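Local coordinates for protein tRNA uridine(34) acetyltransferase (Methanocaldococcus infernus, PDB 6IA8) that catalyses the acetyl-CoA- and S-adenosyl-L-methionine-dependent formation of 5-carboxymethyluridine at the wobble uridine of tRNAs, using a [4Fe-4S] cluster, at residues Glu312-Lys323 with Lys350-Met361. Residues are numbered along the deposited sequence; the frame is centred on the assembly and turned at random.
Sequences EEEAIEVISYAK and KSNLGELVYKYM
Lys350, just ahead of helix 353-361, forms the sole salt bridge to helix 312-323, NZ lying 3.1 Å from Glu312 OE2; both side chains are poorly ordered and Glu312 OE2 is crowded in the model, so the pairing is doubtful. Leu353 begins the apolar seam: its two methyls divide, CD1 sliding past Ile316 CG1 at 3.7 Å while CD2 meets Ile319 CD1 tip to tip. Leu356 offers its CB to Ile316 CD1 at 3.6 Å. Packing is reciprocal knobs-into-holes: Ile316 sits among Leu353, Leu356, Val357 and Tyr360, and branched Val357 among Ile316, Ile319, Ser320 and Lys323. The Tyr360 ring lies obliquely to Ile316, whose CG2 is 3.5 Å from Tyr360 CG; Tyr360 CD2 nears Ser320 OG (3.2 Å) and Tyr360 OH nears Glu317 CG. An alanine here would keep the CB contact but would probably open a gap beside Ile316 CG2 and Ser320. Met361 bends at chi3 (73°), bringing CE to 3.8 Å from Lys323 CB. Small Ser320 permits close approach, its OG donating to Ile316 O at 2.8 Å within its own helix. With no hydrogen bond between them, these helices of the radical SAM C-terminal region, crossing at -66°, are joined chiefly by apolar shape complementarity.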
loop_
_atom_site.group_PDB
_atom_site.type_symbol
_atom_site.label_atom_id
_atom_site.label_comp_id
_atom_site.label_asym_id
_atom_site.label_seq_id
_atom_site.Cartn_x
_atom_site.Cartn_y
_atom_site.Cartn_z
ATOM N N GLU A 312 10.020 -3.392 24.102
ATOM C CA GLU A 312 8.595 -3.430 23.791
ATOM C C GLU A 312 7.872 -2.186 24.294
ATOM O O GLU A 312 7.042 -1.618 23.574
ATOM C CB GLU A 312 7.963 -4.689 24.380
ATOM C CG GLU A 312 8.362 -5.966 23.682
ATOM C CD GLU A 312 7.181 -6.648 23.033
ATOM O OE1 GLU A 312 6.966 -6.454 21.820
ATOM O OE2 GLU A 312 6.452 -7.368 23.743
ATOM N N GLU A 313 8.171 -1.746 25.521
ATOM C CA GLU A 313 7.493 -0.583 26.088
ATOM C C GLU A 313 7.597 0.624 25.158
ATOM O O GLU A 313 6.604 1.294 24.875
ATOM C CB GLU A 313 8.083 -0.264 27.468
ATOM C CG GLU A 313 7.692 1.085 28.042
ATOM C CD GLU A 313 8.738 1.632 29.016
ATOM O OE1 GLU A 313 9.221 0.872 29.888
ATOM O OE2 GLU A 313 9.090 2.824 28.895
ATOM N N GLU A 314 8.801 0.940 24.694
ATOM C CA GLU A 314 8.967 2.147 23.890
ATOM C C GLU A 314 8.294 2.004 22.528
ATOM O O GLU A 314 7.687 2.958 22.024
ATOM C CB GLU A 314 10.454 2.467 23.707
ATOM C CG GLU A 314 11.211 2.767 24.987
ATOM C CD GLU A 314 11.728 1.514 25.653
ATOM O OE1 GLU A 314 11.191 1.130 26.710
ATOM O OE2 GLU A 314 12.665 0.904 25.105
ATOM N N ALA A 315 8.420 0.830 21.902
ATOM C CA ALA A 315 7.794 0.628 20.603
ATOM C C ALA A 315 6.288 0.784 20.723
ATOM O O ALA A 315 5.654 1.411 19.868
ATOM C CB ALA A 315 8.164 -0.744 20.048
ATOM N N ILE A 316 5.705 0.220 21.786
ATOM C CA ILE A 316 4.263 0.303 21.999
ATOM C C ILE A 316 3.826 1.749 22.175
ATOM O O ILE A 316 2.809 2.170 21.614
ATOM C CB ILE A 316 3.858 -0.563 23.206
ATOM C CG1 ILE A 316 4.085 -2.048 22.885
ATOM C CG2 ILE A 316 2.396 -0.313 23.603
ATOM C CD1 ILE A 316 3.938 -2.959 24.101
ATOM N N GLU A 317 4.577 2.529 22.959
ATOM C CA GLU A 317 4.224 3.926 23.175
ATOM C C GLU A 317 4.213 4.687 21.861
ATOM O O GLU A 317 3.275 5.431 21.576
ATOM C CB GLU A 317 5.202 4.571 24.158
ATOM C CG GLU A 317 5.089 4.040 25.571
ATOM C CD GLU A 317 6.130 4.631 26.498
ATOM O OE1 GLU A 317 6.878 5.525 26.054
ATOM O OE2 GLU A 317 6.202 4.193 27.667
ATOM N N VAL A 318 5.256 4.523 21.042
ATOM C CA VAL A 318 5.343 5.275 19.789
ATOM C C VAL A 318 4.265 4.824 18.801
ATOM O O VAL A 318 3.593 5.646 18.161
ATOM C CB VAL A 318 6.752 5.133 19.186
ATOM C CG1 VAL A 318 6.816 5.793 17.822
ATOM C CG2 VAL A 318 7.771 5.763 20.129
ATOM N N ILE A 319 4.089 3.515 18.643
ATOM C CA ILE A 319 3.154 3.046 17.625
ATOM C C ILE A 319 1.728 3.361 18.045
ATOM O O ILE A 319 0.873 3.687 17.211
ATOM C CB ILE A 319 3.360 1.545 17.352
ATOM C CG1 ILE A 319 4.750 1.311 16.714
ATOM C CG2 ILE A 319 2.273 1.030 16.424
ATOM C CD1 ILE A 319 5.126 -0.154 16.597
ATOM N N SER A 320 1.449 3.280 19.346
ATOM C CA SER A 320 0.116 3.632 19.835
ATOM C C SER A 320 -0.201 5.103 19.573
ATOM O O SER A 320 -1.294 5.454 19.095
ATOM C CB SER A 320 0.020 3.323 21.326
ATOM O OG SER A 320 -0.000 1.918 21.555
ATOM N N TYR A 321 0.769 5.980 19.824
ATOM C CA TYR A 321 0.600 7.376 19.448
ATOM C C TYR A 321 0.329 7.505 17.956
ATOM O O TYR A 321 -0.616 8.183 17.536
ATOM C CB TYR A 321 1.840 8.195 19.838
ATOM C CG TYR A 321 1.746 9.622 19.354
ATOM C CD1 TYR A 321 0.974 10.561 20.038
ATOM C CD2 TYR A 321 2.355 10.009 18.170
ATOM C CE1 TYR A 321 0.852 11.863 19.578
ATOM C CE2 TYR A 321 2.231 11.297 17.699
ATOM C CZ TYR A 321 1.483 12.218 18.397
ATOM O OH TYR A 321 1.371 13.491 17.893
ATOM N N ALA A 322 1.184 6.906 17.131
ATOM C CA ALA A 322 1.025 7.035 15.690
ATOM C C ALA A 322 -0.370 6.619 15.248
ATOM O O ALA A 322 -1.013 7.331 14.470
ATOM C CB ALA A 322 2.077 6.208 14.958
ATOM N N LYS A 323 -0.861 5.468 15.733
ATOM C CA LYS A 323 -2.204 5.052 15.340
ATOM C C LYS A 323 -3.277 6.005 15.852
ATOM O O LYS A 323 -4.320 6.166 15.209
ATOM C CB LYS A 323 -2.472 3.642 15.843
ATOM C CG LYS A 323 -1.668 2.567 15.065
ATOM C CD LYS A 323 -2.141 1.160 15.453
ATOM C CE LYS A 323 -2.564 0.383 14.205
ATOM N NZ LYS A 323 -2.990 -1.009 14.505
ATOM N N LYS A 350 9.281 -10.202 20.452
ATOM C CA LYS A 350 7.983 -10.849 20.578
ATOM C C LYS A 350 7.151 -10.647 19.320
ATOM O O LYS A 350 7.306 -9.661 18.590
ATOM C CB LYS A 350 7.254 -10.320 21.810
ATOM C CG LYS A 350 7.822 -10.891 23.110
ATOM C CD LYS A 350 7.371 -10.117 24.339
ATOM C CE LYS A 350 5.859 -10.124 24.494
ATOM N NZ LYS A 350 5.429 -9.450 25.758
ATOM N N SER A 351 6.269 -11.612 19.062
ATOM C CA SER A 351 5.578 -11.712 17.781
ATOM C C SER A 351 4.190 -11.074 17.762
ATOM O O SER A 351 3.558 -11.022 16.697
ATOM C CB SER A 351 5.458 -13.186 17.378
ATOM O OG SER A 351 4.831 -13.939 18.403
ATOM N N ASN A 352 3.693 -10.601 18.899
ATOM C CA ASN A 352 2.356 -10.023 18.983
ATOM C C ASN A 352 2.389 -8.519 19.272
ATOM O O ASN A 352 1.565 -7.992 20.016
ATOM C CB ASN A 352 1.540 -10.753 20.045
ATOM C CG ASN A 352 2.231 -10.766 21.396
ATOM O OD1 ASN A 352 3.432 -10.524 21.485
ATOM N ND2 ASN A 352 1.477 -11.054 22.452
ATOM N N LEU A 353 3.347 -7.803 18.688
ATOM C CA LEU A 353 3.455 -6.374 18.959
ATOM C C LEU A 353 2.154 -5.661 18.628
ATOM O O LEU A 353 1.724 -4.772 19.366
ATOM C CB LEU A 353 4.616 -5.773 18.164
ATOM C CG LEU A 353 4.831 -4.266 18.347
ATOM C CD1 LEU A 353 5.019 -3.914 19.818
ATOM C CD2 LEU A 353 6.031 -3.778 17.531
ATOM N N GLY A 354 1.504 -6.047 17.530
ATOM C CA GLY A 354 0.228 -5.435 17.185
ATOM C C GLY A 354 -0.819 -5.598 18.270
ATOM O O GLY A 354 -1.567 -4.664 18.580
ATOM N N GLU A 355 -0.907 -6.795 18.847
ATOM C CA GLU A 355 -1.869 -7.044 19.912
ATOM C C GLU A 355 -1.520 -6.224 21.146
ATOM O O GLU A 355 -2.410 -5.724 21.844
ATOM C CB GLU A 355 -1.903 -8.543 20.258
ATOM C CG GLU A 355 -2.998 -8.919 21.243
ATOM C CD GLU A 355 -2.830 -10.328 21.795
ATOM O OE1 GLU A 355 -1.769 -10.945 21.553
ATOM O OE2 GLU A 355 -3.758 -10.820 22.472
ATOM N N LEU A 356 -0.221 -6.081 21.434
ATOM C CA LEU A 356 0.191 -5.303 22.595
ATOM C C LEU A 356 -0.188 -3.841 22.412
ATOM O O LEU A 356 -0.607 -3.173 23.367
ATOM C CB LEU A 356 1.698 -5.461 22.811
ATOM C CG LEU A 356 2.186 -6.907 22.972
ATOM C CD1 LEU A 356 3.702 -6.943 23.056
ATOM C CD2 LEU A 356 1.570 -7.528 24.201
ATOM N N VAL A 357 -0.046 -3.335 21.183
ATOM C CA VAL A 357 -0.425 -1.961 20.882
ATOM C C VAL A 357 -1.916 -1.781 21.077
ATOM O O VAL A 357 -2.359 -0.802 21.678
ATOM C CB VAL A 357 -0.011 -1.588 19.449
ATOM C CG1 VAL A 357 -0.694 -0.307 19.018
ATOM C CG2 VAL A 357 1.503 -1.477 19.352
ATOM N N TYR A 358 -2.713 -2.722 20.555
ATOM C CA TYR A 358 -4.165 -2.665 20.717
ATOM C C TYR A 358 -4.552 -2.581 22.194
ATOM O O TYR A 358 -5.357 -1.730 22.599
ATOM C CB TYR A 358 -4.795 -3.894 20.044
ATOM C CG TYR A 358 -6.309 -3.953 20.124
ATOM C CD1 TYR A 358 -7.102 -3.316 19.172
ATOM C CD2 TYR A 358 -6.946 -4.668 21.132
ATOM C CE1 TYR A 358 -8.487 -3.374 19.238
ATOM C CE2 TYR A 358 -8.327 -4.730 21.203
ATOM C CZ TYR A 358 -9.090 -4.085 20.258
ATOM O OH TYR A 358 -10.460 -4.153 20.334
ATOM N N LYS A 359 -3.995 -3.465 23.022
ATOM C CA LYS A 359 -4.365 -3.474 24.435
ATOM C C LYS A 359 -3.889 -2.211 25.148
ATOM O O LYS A 359 -4.556 -1.704 26.066
ATOM C CB LYS A 359 -3.793 -4.721 25.098
ATOM C CG LYS A 359 -4.443 -6.017 24.616
ATOM C CD LYS A 359 -3.927 -7.222 25.407
ATOM C CE LYS A 359 -4.624 -8.502 24.955
ATOM N NZ LYS A 359 -4.122 -9.701 25.681
ATOM N N TYR A 360 -2.728 -1.695 24.744
ATOM C CA TYR A 360 -2.258 -0.435 25.311
ATOM C C TYR A 360 -3.225 0.699 24.984
ATOM O O TYR A 360 -3.592 1.496 25.854
ATOM C CB TYR A 360 -0.860 -0.124 24.788
ATOM C CG TYR A 360 -0.230 1.113 25.390
ATOM C CD1 TYR A 360 0.462 1.045 26.582
ATOM C CD2 TYR A 360 -0.307 2.349 24.749
ATOM C CE1 TYR A 360 1.065 2.161 27.118
ATOM C CE2 TYR A 360 0.290 3.466 25.285
ATOM C CZ TYR A 360 0.968 3.368 26.475
ATOM O OH TYR A 360 1.547 4.487 27.024
ATOM N N MET A 361 -3.674 0.765 23.738
ATOM C CA MET A 361 -4.612 1.804 23.338
ATOM C C MET A 361 -5.941 1.664 24.066
ATOM O O MET A 361 -6.550 2.675 24.446
ATOM C CB MET A 361 -4.803 1.753 21.822
ATOM C CG MET A 361 -3.532 2.147 21.043
ATOM S SD MET A 361 -3.679 2.085 19.222
ATOM C CE MET A 361 -4.705 3.531 18.934
#